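Local coordinates for Lmo0181 protein (Listeria monocytogenes serovar 1/2a, PDB 5F7V) that binds the cyclic glucan cycloalternan outside the cell and probably hands it to an ABC transporter as its substrate-binding lipoprotein, at residues E125-V130 / T278-N283; D11-T16 / S291-A296; S370-V375 / E383-N388. One frame throughout, in Å; residues are numbered along the deposited sequence.

Interaction 1: residues E125-V130 / T278-N283; sequences ESFSNV and THFFAN. With GLC (alpha-D-glucopyranose), chain B; GLC (alpha-D-glucopyranose), chain C.
Two residues, Glu125 and Ser126, stand opposite the single Asn283, a classic beta bulge in an antiparallel strand pair of this periplasmic-binding-protein fold, lining the glycan pocket. Asn283 O accepts from both backbone nitrogens, Glu125 N at 2.7 Å and Ser126 N at 3.2 Å, so a single carbonyl satisfies two donors. Past the bulge the register is regular: Asn283 N gives to Ser126 O, and Ser128 and Phe281 exchange a reciprocal pair of backbone bonds. Farther on, waters take over the linking of the two segments. One water donates to His279 O and accepts from Asn129 ND2, which also reaches Val345 O; another links His279 N to Val130 O. Val130 N is buried without a partner.

Phe127 and Ala282 share the face turned to helix 108-112, both touching Ala110; alanine suits this close non-hydrogen-bonded pair, CB to CB 4.2 Å. The Phe127 ring lies nearly parallel to Phe280, 22° between planes, with an offset so large that little of one ring covers the other; Phe127 CD2 meets Phe280 CE1 at 3.6 Å.

Ser126, Ser128, Phe281 and Asn283 make up the other face. Ser126 OG is hydrogen-bonded to Glu320; elsewhere, Glu125 OE2 forms a salt bridge with Arg314, and His279 NE2 a hydrogen bond with Asn180 O. One ring face of Phe281 packs against C4 and C6 of the chain B glucose. Asn283, with CG beside its backbone N (chi1 -63°), offers both ends of its amide: OD1 takes the O3 hydroxyl of that glucose at 2.7 Å, and ND2 gives to O2 at 2.8 Å, with 164° at the hydrogen.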
loop_
_atom_site.group_PDB
_atom_site.type_symbol
_atom_site.label_atom_id
_atom_site.label_comp_id
_atom_site.label_asym_id
_atom_site.label_seq_id
_atom_site.Cartn_x
_atom_site.Cartn_y
_atom_site.Cartn_z
ATOM N N GLU A 125 -4.256 -9.448 -7.784
ATOM C CA GLU A 125 -4.577 -10.274 -6.622
ATOM C C GLU A 125 -5.427 -9.537 -5.602
ATOM O O GLU A 125 -6.338 -10.119 -4.995
ATOM C CB GLU A 125 -3.246 -10.717 -5.985
ATOM C CG GLU A 125 -3.406 -11.490 -4.721
ATOM C CD GLU A 125 -2.191 -11.477 -3.840
ATOM O OE1 GLU A 125 -1.197 -10.741 -4.220
ATOM O OE2 GLU A 125 -2.237 -12.160 -2.822
ATOM N N SER A 126 -5.139 -8.270 -5.377
ATOM C CA SER A 126 -5.870 -7.500 -4.384
ATOM C C SER A 126 -5.665 -6.021 -4.638
ATOM O O SER A 126 -4.766 -5.607 -5.367
ATOM C CB SER A 126 -5.438 -7.842 -2.965
ATOM O OG SER A 126 -4.122 -7.413 -2.678
ATOM N N PHE A 127 -6.508 -5.186 -4.033
ATOM C CA PHE A 127 -6.263 -3.753 -4.006
ATOM C C PHE A 127 -6.604 -3.202 -2.629
ATOM O O PHE A 127 -7.289 -3.858 -1.815
ATOM C CB PHE A 127 -6.921 -3.029 -5.189
ATOM C CG PHE A 127 -8.412 -2.890 -5.083
ATOM C CD1 PHE A 127 -9.245 -3.899 -5.558
ATOM C CD2 PHE A 127 -9.007 -1.772 -4.518
ATOM C CE1 PHE A 127 -10.618 -3.822 -5.478
ATOM C CE2 PHE A 127 -10.383 -1.694 -4.433
ATOM C CZ PHE A 127 -11.167 -2.707 -4.921
ATOM N N SER A 128 -6.093 -2.004 -2.391
ATOM C CA SER A 128 -6.196 -1.437 -1.032
ATOM C C SER A 128 -5.981 0.066 -1.036
ATOM O O SER A 128 -5.606 0.663 -2.043
ATOM C CB SER A 128 -5.126 -2.093 -0.140
ATOM O OG SER A 128 -3.816 -1.763 -0.554
ATOM N N ASN A 129 -6.267 0.675 0.108
ATOM C CA ASN A 129 -6.024 2.104 0.315
ATOM C C ASN A 129 -5.731 2.350 1.775
ATOM O O ASN A 129 -5.603 1.432 2.577
ATOM C CB ASN A 129 -7.159 2.925 -0.285
ATOM C CG ASN A 129 -8.492 2.633 0.349
ATOM O OD1 ASN A 129 -8.597 1.933 1.361
ATOM N ND2 ASN A 129 -9.552 3.155 -0.246
ATOM N N VAL A 130 -5.525 3.645 2.036
ATOM C CA VAL A 130 -5.157 4.116 3.363
ATOM C C VAL A 130 -6.273 4.983 3.898
ATOM O O VAL A 130 -6.980 5.651 3.164
ATOM C CB VAL A 130 -3.830 4.890 3.267
ATOM C CG1 VAL A 130 -3.518 5.718 4.525
ATOM C CG2 VAL A 130 -2.677 3.920 2.945
ATOM N N THR A 278 -6.336 10.311 -1.971
ATOM C CA THR A 278 -6.201 9.061 -1.222
ATOM C C THR A 278 -5.364 8.087 -2.028
ATOM O O THR A 278 -5.226 8.134 -3.263
ATOM C CB THR A 278 -7.573 8.474 -0.965
ATOM O OG1 THR A 278 -8.225 8.298 -2.222
ATOM C CG2 THR A 278 -8.363 9.424 -0.033
ATOM N N HIS A 279 -4.722 7.210 -1.286
ATOM C CA HIS A 279 -3.898 6.152 -1.895
ATOM C C HIS A 279 -4.763 5.115 -2.586
ATOM O O HIS A 279 -5.876 4.818 -2.201
ATOM C CB HIS A 279 -3.080 5.457 -0.818
ATOM C CG HIS A 279 -1.770 6.121 -0.559
ATOM N ND1 HIS A 279 -1.310 6.390 0.709
ATOM C CD2 HIS A 279 -0.786 6.501 -1.405
ATOM C CE1 HIS A 279 -0.100 6.913 0.627
ATOM N NE2 HIS A 279 0.238 6.978 -0.639
ATOM N N PHE A 280 -4.201 4.506 -3.619
ATOM C CA PHE A 280 -4.698 3.304 -4.294
ATOM C C PHE A 280 -3.505 2.409 -4.555
ATOM O O PHE A 280 -2.576 2.774 -5.260
ATOM C CB PHE A 280 -5.399 3.655 -5.606
ATOM C CG PHE A 280 -5.993 2.455 -6.288
ATOM C CD1 PHE A 280 -7.280 2.036 -5.954
ATOM C CD2 PHE A 280 -5.250 1.717 -7.191
ATOM C CE1 PHE A 280 -7.827 0.928 -6.577
ATOM C CE2 PHE A 280 -5.789 0.593 -7.787
ATOM C CZ PHE A 280 -7.056 0.230 -7.466
ATOM N N PHE A 281 -3.565 1.235 -3.962
ATOM C CA PHE A 281 -2.501 0.232 -4.095
ATOM C C PHE A 281 -3.107 -1.033 -4.664
ATOM O O PHE A 281 -4.277 -1.302 -4.514
ATOM C CB PHE A 281 -1.854 0.001 -2.727
ATOM C CG PHE A 281 -1.083 1.178 -2.216
ATOM C CD1 PHE A 281 -0.016 1.684 -2.954
ATOM C CD2 PHE A 281 -1.372 1.726 -0.995
ATOM C CE1 PHE A 281 0.686 2.770 -2.489
ATOM C CE2 PHE A 281 -0.667 2.823 -0.534
ATOM C CZ PHE A 281 0.371 3.337 -1.272
ATOM N N ALA A 282 -2.270 -1.839 -5.285
ATOM C CA ALA A 282 -2.695 -3.135 -5.793
ATOM C C ALA A 282 -1.560 -4.102 -5.822
ATOM O O ALA A 282 -0.434 -3.710 -6.116
ATOM C CB ALA A 282 -3.278 -3.036 -7.191
ATOM N N ASN A 283 -1.839 -5.352 -5.483
ATOM C CA ASN A 283 -0.858 -6.424 -5.640
ATOM C C ASN A 283 -1.252 -7.343 -6.765
ATOM O O ASN A 283 -2.445 -7.569 -6.971
ATOM C CB ASN A 283 -0.779 -7.204 -4.338
ATOM C CG ASN A 283 -0.283 -6.311 -3.202
ATOM O OD1 ASN A 283 0.683 -5.594 -3.371
ATOM N ND2 ASN A 283 -0.932 -6.383 -2.037
HETATM C C1 GLC B . 0.546 -2.681 1.244
HETATM C C2 GLC B . -0.040 -3.116 -0.080
HETATM C C3 GLC B . 0.966 -2.896 -1.195
HETATM C C4 GLC B . 1.498 -1.468 -1.166
HETATM C C5 GLC B . 2.082 -1.154 0.206
HETATM C C6 GLC B . 2.520 0.298 0.345
HETATM O O2 GLC B . -0.416 -4.494 0.016
HETATM O O3 GLC B . 0.293 -3.123 -2.431
HETATM O O4 GLC B . 2.566 -1.383 -2.114
HETATM O O5 GLC B . 1.056 -1.354 1.204
HETATM O O6 GLC B . 2.857 0.436 1.745
HETATM C C1 GLC C . 3.772 1.508 1.992
HETATM C C2 GLC C . 4.166 1.334 3.453
HETATM C C3 GLC C . 2.919 1.479 4.325
HETATM C C4 GLC C . 2.268 2.822 4.053
HETATM C C5 GLC C . 2.059 3.062 2.550
HETATM C C6 GLC C . 1.650 4.494 2.196
HETATM O O2 GLC C . 4.803 0.062 3.666
HETATM O O3 GLC C . 3.364 1.392 5.686
HETATM O O4 GLC C . 0.970 2.884 4.668
HETATM O O5 GLC C . 3.227 2.805 1.770
HETATM O O6 GLC C . 2.662 5.384 2.654
HETATM O O HOH W 1 -8.580 5.263 -2.454
HETATM O O HOH W 2 -5.600 7.237 1.397
#

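Interaction 2: residues D11-T16 / S291-A296; sequences DKTEIT and SDKKEA
This is strand-to-helix packing at the edge of one lobe, about 29 Å from the centre of the chain, where the first strand of the fold, 13-19, meets the start of helix 294-306. Thr13 and Ile15, two apart on the strand, turn the same way and present their methyl branches to the helix. Ala296, in the first turn, has a side chain short enough to let the strand come close: its CB lies 3.8 Å from Ile15 CG2 and 3.9 Å from Thr13 CG2. Ile43 of the neighbouring strand also touches Ala296.

Lys293, at the N-cap position, uses its length in two ways. Its CB rests 4.0 Å from Ile15 CG2, and CD passes Thr13 CG2 at 3.9 Å; the lysine runs alongside both strand residues, pointing the other way. Extended beyond CG, the chain carries its ammonium up to the strand backbone, where NZ donates to Glu14 O at 2.8 Å, almost straight on to the oxygen (C=O...N 171°). Two residues earlier, Ser291 OG accepts from Lys293 N, an ST turn that fixes the backbone from which the lysine sets out; Asp70 is a second partner of that hydroxyl.

The contact thus combines apolar and polar parts: the methyls of Ile15 and Ala296 pack in the buried part, with Thr13 CG2 beside them, while the lysine's methylenes extend the greasy surface outward and its charged end is bound by a main-chain carbonyl, a grip that asks nothing of the Glu14 side chain.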
loop_
_atom_site.group_PDB
_atom_site.type_symbol
_atom_site.label_atom_id
_atom_site.label_comp_id
_atom_site.label_asym_id
_atom_site.label_seq_id
_atom_site.Cartn_x
_atom_site.Cartn_y
_atom_site.Cartn_z
ATOM N N ASP A 11 2.877 -35.378 -15.119
ATOM C CA ASP A 11 2.112 -35.871 -13.929
ATOM C C ASP A 11 1.864 -34.714 -12.950
ATOM O O ASP A 11 0.999 -33.872 -13.205
ATOM C CB ASP A 11 2.832 -37.063 -13.272
ATOM C CG ASP A 11 2.946 -38.273 -14.196
ATOM O OD1 ASP A 11 1.904 -38.795 -14.646
ATOM O OD2 ASP A 11 4.085 -38.711 -14.474
ATOM N N LYS A 12 2.628 -34.667 -11.860
ATOM C CA LYS A 12 2.449 -33.677 -10.795
ATOM C C LYS A 12 3.448 -32.546 -10.988
ATOM O O LYS A 12 4.579 -32.784 -11.404
ATOM C CB LYS A 12 2.728 -34.318 -9.442
ATOM C CG LYS A 12 1.980 -35.619 -9.177
ATOM C CD LYS A 12 2.732 -36.482 -8.165
ATOM C CE LYS A 12 2.691 -35.894 -6.754
ATOM N NZ LYS A 12 1.338 -35.991 -6.116
ATOM N N THR A 13 3.026 -31.330 -10.672
ATOM C CA THR A 13 3.856 -30.161 -10.862
ATOM C C THR A 13 3.916 -29.452 -9.528
ATOM O O THR A 13 2.870 -29.246 -8.916
ATOM C CB THR A 13 3.234 -29.213 -11.901
ATOM O OG1 THR A 13 3.117 -29.876 -13.158
ATOM C CG2 THR A 13 4.102 -27.988 -12.096
ATOM N N GLU A 14 5.104 -29.067 -9.080
ATOM C CA GLU A 14 5.254 -28.269 -7.880
ATOM C C GLU A 14 5.782 -26.896 -8.287
ATOM O O GLU A 14 6.837 -26.794 -8.922
ATOM C CB GLU A 14 6.221 -28.930 -6.914
ATOM C CG GLU A 14 5.830 -30.363 -6.611
ATOM C CD GLU A 14 6.131 -30.754 -5.174
ATOM O OE1 GLU A 14 6.476 -29.856 -4.362
ATOM O OE2 GLU A 14 6.018 -31.972 -4.888
ATOM N N ILE A 15 5.038 -25.859 -7.930
ATOM C CA ILE A 15 5.487 -24.503 -8.221
ATOM C C ILE A 15 5.884 -23.808 -6.926
ATOM O O ILE A 15 5.396 -24.124 -5.840
ATOM C CB ILE A 15 4.429 -23.649 -8.971
ATOM C CG1 ILE A 15 3.172 -23.408 -8.109
ATOM C CG2 ILE A 15 4.131 -24.263 -10.333
ATOM C CD1 ILE A 15 2.199 -22.389 -8.684
ATOM N N THR A 16 6.755 -22.824 -7.042
ATOM C CA THR A 16 7.065 -21.907 -5.949
ATOM C C THR A 16 6.322 -20.593 -6.123
ATOM O O THR A 16 6.227 -20.089 -7.240
ATOM C CB THR A 16 8.578 -21.666 -5.868
ATOM O OG1 THR A 16 9.060 -21.240 -7.151
ATOM C CG2 THR A 16 9.301 -22.958 -5.508
ATOM N N SER A 291 10.543 -19.665 -16.044
ATOM C CA SER A 291 9.938 -20.863 -15.479
ATOM C C SER A 291 9.589 -21.896 -16.545
ATOM O O SER A 291 9.129 -21.538 -17.621
ATOM C CB SER A 291 8.678 -20.490 -14.709
ATOM O OG SER A 291 7.994 -21.662 -14.260
ATOM N N ASP A 292 9.822 -23.160 -16.187
ATOM C CA ASP A 292 9.405 -24.323 -16.952
ATOM C C ASP A 292 7.976 -24.771 -16.623
ATOM O O ASP A 292 7.521 -25.799 -17.144
ATOM C CB ASP A 292 10.297 -25.551 -16.656
ATOM C CG ASP A 292 11.761 -25.367 -16.998
ATOM O OD1 ASP A 292 12.087 -24.699 -18.019
ATOM O OD2 ASP A 292 12.588 -25.961 -16.248
ATOM N N LYS A 293 7.295 -24.007 -15.769
ATOM C CA LYS A 293 6.008 -24.410 -15.208
ATOM C C LYS A 293 5.025 -23.243 -15.342
ATOM O O LYS A 293 4.231 -22.988 -14.438
ATOM C CB LYS A 293 6.200 -24.782 -13.738
ATOM C CG LYS A 293 7.175 -25.910 -13.487
ATOM C CD LYS A 293 7.470 -26.081 -12.012
ATOM C CE LYS A 293 8.750 -26.883 -11.863
ATOM N NZ LYS A 293 9.181 -27.004 -10.467
ATOM N N LYS A 294 5.048 -22.578 -16.491
ATOM C CA LYS A 294 4.268 -21.361 -16.616
ATOM C C LYS A 294 2.769 -21.635 -16.621
ATOM O O LYS A 294 2.027 -20.847 -16.050
ATOM C CB LYS A 294 4.622 -20.593 -17.873
ATOM C CG LYS A 294 6.061 -20.117 -17.913
ATOM C CD LYS A 294 6.222 -19.149 -19.078
ATOM C CE LYS A 294 7.569 -18.469 -19.145
ATOM N NZ LYS A 294 8.600 -19.462 -19.498
ATOM N N GLU A 295 2.291 -22.731 -17.188
ATOM C CA GLU A 295 0.862 -22.988 -17.185
ATOM C C GLU A 295 0.366 -23.150 -15.753
ATOM O O GLU A 295 -0.647 -22.549 -15.385
ATOM C CB GLU A 295 0.544 -24.233 -18.027
ATOM C CG GLU A 295 -0.941 -24.558 -18.149
ATOM C CD GLU A 295 -1.811 -23.451 -18.718
ATOM O OE1 GLU A 295 -1.316 -22.654 -19.559
ATOM O OE2 GLU A 295 -3.018 -23.372 -18.311
ATOM N N ALA A 296 1.075 -23.953 -14.965
ATOM C CA ALA A 296 0.679 -24.166 -13.575
ATOM C C ALA A 296 0.757 -22.878 -12.762
ATOM O O ALA A 296 -0.104 -22.588 -11.946
ATOM C CB ALA A 296 1.551 -25.230 -12.938
#

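Interaction 3: residues S370-V375 / E383-N388; sequences SEFEKV and EKALKN
Ala385 presses its methyl group into a hollow of helix 361-376 bordered by Glu371, Phe372 and Val375, the main fit in an antiparallel helical hairpin. The short segments run at 170° to each other, with their axes 8.9 Å apart at closest approach. Such spacing suits alanine: a bump of one carbon fills the space between the helices without pushing them apart. Its CB lies 3.7 Å from Val375 CG2 and 4.0 Å from Glu371 CB, with Glu371 O nearby, so it sits against the backbone of one turn as well as against side chains. The beta-branched valine provides a stout wall at one end of the hollow.

On the flank turned to helix 206-220, Phe372 brings its ring forward edge first. Ala385 CB lies in the ring plane near CD1, and Leu386 closes in beside it, CD2 3.9 Å from Phe372 CE1. Leu386 leaves its backbone heading away from the partner helix, yet the tip of its side chain returns to the ring edge. Leu212 of helix 206-220 touches both residues, so the aromatic edge and the leucine branch form part of a three-helix packing.

The flank beyond Ala385 is polar. Glu371, bent at chi2 (-57°), directs OE1 to Asn388, whose ND2 donates at 2.9 Å along a nearly straight bond, 177° at the hydrogen. The amide meets the carboxylate from above its plane, while OE2 forms a salt bridge with Lys374 on its own helix. With its two oxygens divided between an amide and an ammonium, the carboxylate is held from both helices, and its negative charge is probably stabilised at the border of the apolar packing.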
loop_
_atom_site.group_PDB
_atom_site.type_symbol
_atom_site.label_atom_id
_atom_site.label_comp_id
_atom_site.label_asym_id
_atom_site.label_seq_id
_atom_site.Cartn_x
_atom_site.Cartn_y
_atom_site.Cartn_z
ATOM N N SER A 370 15.502 8.880 2.972
ATOM C CA SER A 370 16.640 9.260 3.816
ATOM C C SER A 370 16.605 10.787 4.037
ATOM O O SER A 370 16.822 11.236 5.162
ATOM C CB SER A 370 17.947 8.816 3.162
ATOM O OG SER A 370 19.079 9.324 3.847
ATOM N N GLU A 371 16.336 11.578 2.998
ATOM C CA GLU A 371 16.262 13.037 3.153
ATOM C C GLU A 371 15.149 13.425 4.114
ATOM O O GLU A 371 15.321 14.331 4.916
ATOM C CB GLU A 371 16.062 13.714 1.802
ATOM C CG GLU A 371 17.293 13.593 0.913
ATOM C CD GLU A 371 18.573 14.137 1.515
ATOM O OE1 GLU A 371 18.528 15.334 1.897
ATOM O OE2 GLU A 371 19.580 13.409 1.688
ATOM N N PHE A 372 13.994 12.773 4.022
ATOM C CA PHE A 372 12.891 13.084 4.907
ATOM C C PHE A 372 13.214 12.712 6.351
ATOM O O PHE A 372 12.898 13.480 7.256
ATOM C CB PHE A 372 11.613 12.393 4.453
ATOM C CG PHE A 372 10.990 12.933 3.203
ATOM C CD1 PHE A 372 11.471 14.038 2.498
ATOM C CD2 PHE A 372 9.866 12.300 2.698
ATOM C CE1 PHE A 372 10.851 14.498 1.361
ATOM C CE2 PHE A 372 9.255 12.735 1.547
ATOM C CZ PHE A 372 9.741 13.849 0.881
ATOM N N GLU A 373 13.853 11.577 6.577
ATOM C CA GLU A 373 14.262 11.184 7.908
ATOM C C GLU A 373 15.174 12.237 8.524
ATOM O O GLU A 373 15.095 12.562 9.711
ATOM C CB GLU A 373 14.931 9.802 7.860
ATOM C CG GLU A 373 15.189 9.240 9.239
ATOM C CD GLU A 373 14.030 8.487 9.818
ATOM O OE1 GLU A 373 12.880 8.641 9.340
ATOM O OE2 GLU A 373 14.339 7.728 10.788
ATOM N N LYS A 374 16.070 12.789 7.726
ATOM C CA LYS A 374 16.964 13.824 8.243
ATOM C C LYS A 374 16.149 15.017 8.719
ATOM O O LYS A 374 16.548 15.653 9.693
ATOM C CB LYS A 374 17.986 14.300 7.203
ATOM C CG LYS A 374 19.078 13.302 6.871
ATOM C CD LYS A 374 19.936 13.795 5.724
ATOM C CE LYS A 374 20.861 12.745 5.166
ATOM N NZ LYS A 374 21.615 13.328 4.029
ATOM N N VAL A 375 15.054 15.387 8.060
ATOM C CA VAL A 375 14.252 16.503 8.588
ATOM C C VAL A 375 13.657 16.123 9.927
ATOM O O VAL A 375 13.709 16.895 10.878
ATOM C CB VAL A 375 13.126 16.857 7.604
ATOM C CG1 VAL A 375 12.338 18.037 8.154
ATOM C CG2 VAL A 375 13.677 17.116 6.208
ATOM N N GLU A 383 12.554 22.263 2.846
ATOM C CA GLU A 383 12.994 22.786 1.555
ATOM C C GLU A 383 14.269 22.070 1.110
ATOM O O GLU A 383 14.423 21.764 -0.051
ATOM C CB GLU A 383 13.211 24.300 1.601
ATOM C CG GLU A 383 13.909 24.873 0.385
ATOM C CD GLU A 383 13.322 24.564 -0.951
ATOM O OE1 GLU A 383 14.080 24.446 -1.944
ATOM O OE2 GLU A 383 12.076 24.459 -0.968
ATOM N N LYS A 384 15.218 21.831 2.013
ATOM C CA LYS A 384 16.458 21.176 1.589
ATOM C C LYS A 384 16.182 19.740 1.167
ATOM O O LYS A 384 16.736 19.251 0.172
ATOM C CB LYS A 384 17.512 21.202 2.689
ATOM C CG LYS A 384 18.098 22.600 2.875
ATOM C CD LYS A 384 19.245 22.589 3.884
ATOM C CE LYS A 384 18.789 22.236 5.285
ATOM N NZ LYS A 384 19.877 22.489 6.258
ATOM N N ALA A 385 15.320 19.042 1.875
ATOM C CA ALA A 385 14.985 17.691 1.520
ATOM C C ALA A 385 14.385 17.595 0.121
ATOM O O ALA A 385 14.724 16.679 -0.621
ATOM C CB ALA A 385 14.021 17.086 2.533
ATOM N N LEU A 386 13.493 18.522 -0.202
ATOM C CA LEU A 386 12.848 18.523 -1.510
ATOM C C LEU A 386 13.796 18.959 -2.605
ATOM O O LEU A 386 13.703 18.409 -3.719
ATOM C CB LEU A 386 11.564 19.335 -1.448
ATOM C CG LEU A 386 10.495 18.680 -0.590
ATOM C CD1 LEU A 386 9.368 19.649 -0.381
ATOM C CD2 LEU A 386 9.971 17.371 -1.172
ATOM N N LYS A 387 14.677 19.925 -2.348
ATOM C CA LYS A 387 15.693 20.309 -3.330
ATOM C C LYS A 387 16.569 19.116 -3.625
ATOM O O LYS A 387 16.822 18.764 -4.788
ATOM C CB LYS A 387 16.544 21.451 -2.818
ATOM C CG LYS A 387 17.661 21.825 -3.761
ATOM C CD LYS A 387 18.623 22.859 -3.158
ATOM C CE LYS A 387 19.639 23.401 -4.163
ATOM N NZ LYS A 387 20.488 22.350 -4.739
ATOM N N ASN A 388 17.049 18.455 -2.577
ATOM C CA ASN A 388 17.932 17.295 -2.769
ATOM C C ASN A 388 17.240 16.165 -3.511
ATOM O O ASN A 388 17.854 15.516 -4.351
ATOM C CB ASN A 388 18.447 16.842 -1.408
ATOM C CG ASN A 388 19.366 17.857 -0.768
ATOM O OD1 ASN A 388 19.842 18.812 -1.386
ATOM N ND2 ASN A 388 19.613 17.658 0.504
#

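In the fold
From the N terminus, strand 13-19 enters first, but its partner in interaction 2 comes only at 291-296, so that contact closes a loop of 274 residues. Nested within it, interaction 1 joins strands 119-135 and 278-287 close to the centre of the chain; strand 278-287 then leads on to helix 294-306, and both contacts reach the same mixed sheet. Interaction 3 follows in series, a local hairpin of helices 361-376 and 382-397 with only seven residues between its segments. It lies across the centre of the chain from interaction 2, their centres about 46 Å apart. The three thus mark an outer edge, the pocket-lining middle of the sheet and the C-terminal helices.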